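Local coordinates for trehalose-6-phosphate phosphatase (Candida albicans, PDB 5DXF), which has an N-terminal region of the glycosyltransferase family 20 type, with the two-Rossmann-domain GT-B architecture, at residues I203-L208 with F227-F232. Numbering follows the deposited sequence.
Sequences IHDYYL and FLHVPF
Asp-205 turns its carboxylate onto the backbone of the loop that follows strand 223-227. Asp-205 OD1 accepts the N-H of His-229 N at 2.7 Å, on the syn side but 28° out of the carboxylate plane, and more weakly the N-H of Val-230, so one oxygen holds two successive amides. The same OD1 lies at the edge of the His-229 ring, which stands nearly perpendicular to the carboxylate.

The far end of that imidazole reaches His-204. His-204 ND1 and His-229 NE2 are 3.0 Å apart in a hydrogen bond, the rings meeting rim to rim with planes 31° apart. His-229 gets there with CG anti to its carbonyl carbon (chi1 -67°), and one face of its ring is covered by Phe-227, with CD1 over the centre. At the other nitrogen of His-204, NE2 bonds to Asn-35 OD1, so both ring nitrogens have partners.

Further along both segments, Tyr-206 and Val-230 cross at about a right angle: Tyr-206 CD1 sits 3.5 Å from Val-230 CG2, while CE1 leans on CG1. The phenol OH goes on to Glu-153, on helix 147-160.

On the backbone, His-204 pairs in parallel with Phe-227, Phe-227 N giving to Ile-203 O at 3.1 Å and Asp-205 N to Phe-227 O at 3.1 Å. The side-chain bonds thus tie together the loops leaving the C-terminal ends of neighbouring strands 200-204 and 223-227, consistent with the cleft-facing side of a GT-B Rossmann-like domain, with Leu-68 of helix 66-76 against both histidines and helix 147-160 against Tyr-206.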
ATOM      1  N   ILE A 203      -9.554 -12.565   0.334  1.00 75.66           N
ATOM      2  CA  ILE A 203      -9.419 -11.783   1.554  1.00 73.88           C
ATOM      3  C   ILE A 203      -8.088 -11.067   1.618  1.00 69.58           C
ATOM      4  O   ILE A 203      -7.062 -11.617   1.235  1.00 63.45           O
ATOM      5  CB  ILE A 203      -9.568 -12.637   2.808  1.00 76.90           C
ATOM      6  CG1 ILE A 203     -10.879 -13.404   2.776  1.00 73.99           C
ATOM      7  CG2 ILE A 203      -9.526 -11.752   4.032  1.00 79.23           C
ATOM      8  CD1 ILE A 203     -10.690 -14.896   2.905  1.00 70.81           C
ATOM      9  N   HIS A 204      -8.087  -9.842   2.118  1.00 75.06           N
ATOM     10  CA  HIS A 204      -6.857  -9.071   2.141  1.00 68.53           C
ATOM     11  C   HIS A 204      -6.375  -8.629   3.513  1.00 65.37           C
ATOM     12  O   HIS A 204      -7.125  -8.104   4.315  1.00 65.77           O
ATOM     13  CB  HIS A 204      -6.994  -7.852   1.240  1.00 63.35           C
ATOM     14  CG  HIS A 204      -7.578  -8.151  -0.100  1.00 62.55           C
ATOM     15  ND1 HIS A 204      -6.858  -8.035  -1.264  1.00 67.47           N
ATOM     16  CD2 HIS A 204      -8.817  -8.542  -0.463  1.00 66.88           C
ATOM     17  CE1 HIS A 204      -7.623  -8.351  -2.289  1.00 69.62           C
ATOM     18  NE2 HIS A 204      -8.817  -8.666  -1.829  1.00 74.50           N
ATOM     19  N   ASP A 205      -5.098  -8.872   3.756  1.00 61.75           N
ATOM     20  CA  ASP A 205      -4.307  -8.199   4.778  1.00 61.49           C
ATOM     21  C   ASP A 205      -4.417  -8.673   6.220  1.00 61.71           C
ATOM     22  O   ASP A 205      -5.129  -9.606   6.533  1.00 62.72           O
ATOM     23  CB  ASP A 205      -4.483  -6.689   4.692  1.00 53.00           C
ATOM     24  CG  ASP A 205      -3.285  -6.004   4.102  1.00 53.89           C
ATOM     25  OD1 ASP A 205      -2.359  -6.698   3.659  1.00 53.43           O
ATOM     26  OD2 ASP A 205      -3.264  -4.766   4.075  1.00 54.64           O
ATOM     27  N   TYR A 206      -3.680  -7.992   7.083  1.00 64.11           N
ATOM     28  CA  TYR A 206      -3.445  -8.397   8.462  1.00 66.75           C
ATOM     29  C   TYR A 206      -4.645  -8.390   9.401  1.00 60.87           C
ATOM     30  O   TYR A 206      -4.629  -9.053  10.426  1.00 64.33           O
ATOM     31  CB  TYR A 206      -2.268  -7.630   9.056  1.00 60.21           C
ATOM     32  CG  TYR A 206      -2.355  -6.144   8.889  1.00 61.57           C
ATOM     33  CD1 TYR A 206      -2.094  -5.550   7.675  1.00 59.24           C
ATOM     34  CD2 TYR A 206      -2.695  -5.335   9.951  1.00 56.08           C
ATOM     35  CE1 TYR A 206      -2.171  -4.182   7.525  1.00 61.39           C
ATOM     36  CE2 TYR A 206      -2.776  -3.973   9.814  1.00 58.72           C
ATOM     37  CZ  TYR A 206      -2.510  -3.401   8.601  1.00 67.81           C
ATOM     38  OH  TYR A 206      -2.595  -2.044   8.470  1.00 59.84           O
ATOM     39  N   TYR A 207      -5.663  -7.609   9.083  1.00 60.94           N
ATOM     40  CA  TYR A 207      -6.847  -7.556   9.932  1.00 64.20           C
ATOM     41  C   TYR A 207      -7.624  -8.867   9.873  1.00 69.11           C
ATOM     42  O   TYR A 207      -8.416  -9.176  10.764  1.00 63.64           O
ATOM     43  CB  TYR A 207      -7.757  -6.396   9.519  1.00 68.65           C
ATOM     44  CG  TYR A 207      -7.320  -5.031  10.008  1.00 64.62           C
ATOM     45  CD1 TYR A 207      -8.003  -4.391  11.033  1.00 63.19           C
ATOM     46  CD2 TYR A 207      -6.233  -4.383   9.440  1.00 63.89           C
ATOM     47  CE1 TYR A 207      -7.614  -3.139  11.479  1.00 61.23           C
ATOM     48  CE2 TYR A 207      -5.839  -3.132   9.877  1.00 62.69           C
ATOM     49  CZ  TYR A 207      -6.530  -2.516  10.898  1.00 57.66           C
ATOM     50  OH  TYR A 207      -6.135  -1.274  11.335  1.00 55.57           O
ATOM     51  N   LEU A 208      -7.386  -9.638   8.820  1.00 69.54           N
ATOM     52  CA  LEU A 208      -8.187 -10.822   8.538  1.00 70.91           C
ATOM     53  C   LEU A 208      -7.350 -12.095   8.440  1.00 71.02           C
ATOM     54  O   LEU A 208      -7.683 -13.012   7.688  1.00 69.52           O
ATOM     55  CB  LEU A 208      -8.971 -10.603   7.245  1.00 71.05           C
ATOM     56  CG  LEU A 208      -9.853  -9.353   7.298  1.00 79.16           C
ATOM     57  CD1 LEU A 208     -10.616  -9.161   5.999  1.00 83.42           C
ATOM     58  CD2 LEU A 208     -10.796  -9.438   8.488  1.00 76.33           C
ATOM     59  N   PHE A 227      -4.408 -12.692   0.098  1.00 57.45           N
ATOM     60  CA  PHE A 227      -3.311 -11.847  -0.320  1.00 56.98           C
ATOM     61  C   PHE A 227      -2.864 -10.889   0.777  1.00 57.08           C
ATOM     62  O   PHE A 227      -3.670 -10.233   1.408  1.00 59.20           O
ATOM     63  CB  PHE A 227      -3.665 -11.072  -1.575  1.00 49.67           C
ATOM     64  CG  PHE A 227      -2.480 -10.494  -2.258  1.00 45.50           C
ATOM     65  CD1 PHE A 227      -1.994  -9.271  -1.891  1.00 47.28           C
ATOM     66  CD2 PHE A 227      -1.840 -11.188  -3.246  1.00 51.13           C
ATOM     67  CE1 PHE A 227      -0.889  -8.738  -2.507  1.00 48.08           C
ATOM     68  CE2 PHE A 227      -0.737 -10.664  -3.876  1.00 54.17           C
ATOM     69  CZ  PHE A 227      -0.261  -9.433  -3.504  1.00 49.42           C
ATOM     70  N   LEU A 228      -1.563 -10.820   0.992  1.00 52.71           N
ATOM     71  CA  LEU A 228      -0.998  -9.925   1.991  1.00 52.99           C
ATOM     72  C   LEU A 228      -0.377  -8.718   1.303  1.00 51.97           C
ATOM     73  O   LEU A 228       0.575  -8.858   0.540  1.00 56.81           O
ATOM     74  CB  LEU A 228       0.044 -10.654   2.840  1.00 53.17           C
ATOM     75  CG  LEU A 228       0.456  -9.947   4.129  1.00 54.69           C
ATOM     76  CD1 LEU A 228      -0.693  -9.975   5.125  1.00 54.60           C
ATOM     77  CD2 LEU A 228       1.706 -10.575   4.723  1.00 54.05           C
ATOM     78  N   HIS A 229      -0.924  -7.534   1.561  1.00 50.51           N
ATOM     79  CA  HIS A 229      -0.420  -6.312   0.934  1.00 57.88           C
ATOM     80  C   HIS A 229       0.813  -5.809   1.672  1.00 52.37           C
ATOM     81  O   HIS A 229       1.714  -5.217   1.076  1.00 50.61           O
ATOM     82  CB  HIS A 229      -1.498  -5.222   0.906  1.00 54.60           C
ATOM     83  CG  HIS A 229      -2.659  -5.536   0.020  1.00 61.83           C
ATOM     84  ND1 HIS A 229      -2.794  -5.003  -1.246  1.00 52.55           N
ATOM     85  CD2 HIS A 229      -3.750  -6.313   0.218  1.00 57.47           C
ATOM     86  CE1 HIS A 229      -3.912  -5.445  -1.789  1.00 50.51           C
ATOM     87  NE2 HIS A 229      -4.511  -6.242  -0.922  1.00 59.56           N
ATOM     88  N   VAL A 230       0.837  -6.043   2.978  1.00 51.34           N
ATOM     89  CA  VAL A 230       1.967  -5.654   3.811  1.00 55.12           C
ATOM     90  C   VAL A 230       3.072  -6.710   3.763  1.00 51.18           C
ATOM     91  O   VAL A 230       2.820  -7.840   3.340  1.00 51.53           O
ATOM     92  CB  VAL A 230       1.516  -5.432   5.277  1.00 51.64           C
ATOM     93  CG1 VAL A 230       0.709  -4.154   5.380  1.00 48.86           C
ATOM     94  CG2 VAL A 230       0.706  -6.623   5.783  1.00 46.66           C
ATOM     95  N   PRO A 231       4.246  -6.390   4.268  1.00 53.15           N
ATOM     96  CA  PRO A 231       5.351  -7.343   4.307  1.00 55.31           C
ATOM     97  C   PRO A 231       5.114  -8.476   5.292  1.00 49.67           C
ATOM     98  O   PRO A 231       4.323  -8.337   6.200  1.00 48.74           O
ATOM     99  CB  PRO A 231       6.511  -6.495   4.796  1.00 52.39           C
ATOM    100  CG  PRO A 231       6.178  -5.128   4.357  1.00 51.53           C
ATOM    101  CD  PRO A 231       4.699  -5.009   4.459  1.00 45.90           C
ATOM    102  N   PHE A 232       5.775  -9.603   5.086  1.00 53.35           N
ATOM    103  CA  PHE A 232       5.750 -10.671   6.070  1.00 53.92           C
ATOM    104  C   PHE A 232       7.098 -10.797   6.746  1.00 54.26           C
ATOM    105  O   PHE A 232       8.132 -10.807   6.095  1.00 51.11           O
ATOM    106  CB  PHE A 232       5.324 -12.008   5.482  1.00 48.43           C
ATOM    107  CG  PHE A 232       4.677 -12.914   6.479  1.00 47.69           C
ATOM    108  CD1 PHE A 232       3.329 -12.844   6.713  1.00 42.81           C
ATOM    109  CD2 PHE A 232       5.427 -13.816   7.201  1.00 53.78           C
ATOM    110  CE1 PHE A 232       2.732 -13.661   7.639  1.00 46.70           C
ATOM    111  CE2 PHE A 232       4.842 -14.641   8.129  1.00 46.68           C
ATOM    112  CZ  PHE A 232       3.490 -14.560   8.351  1.00 49.05           C
TER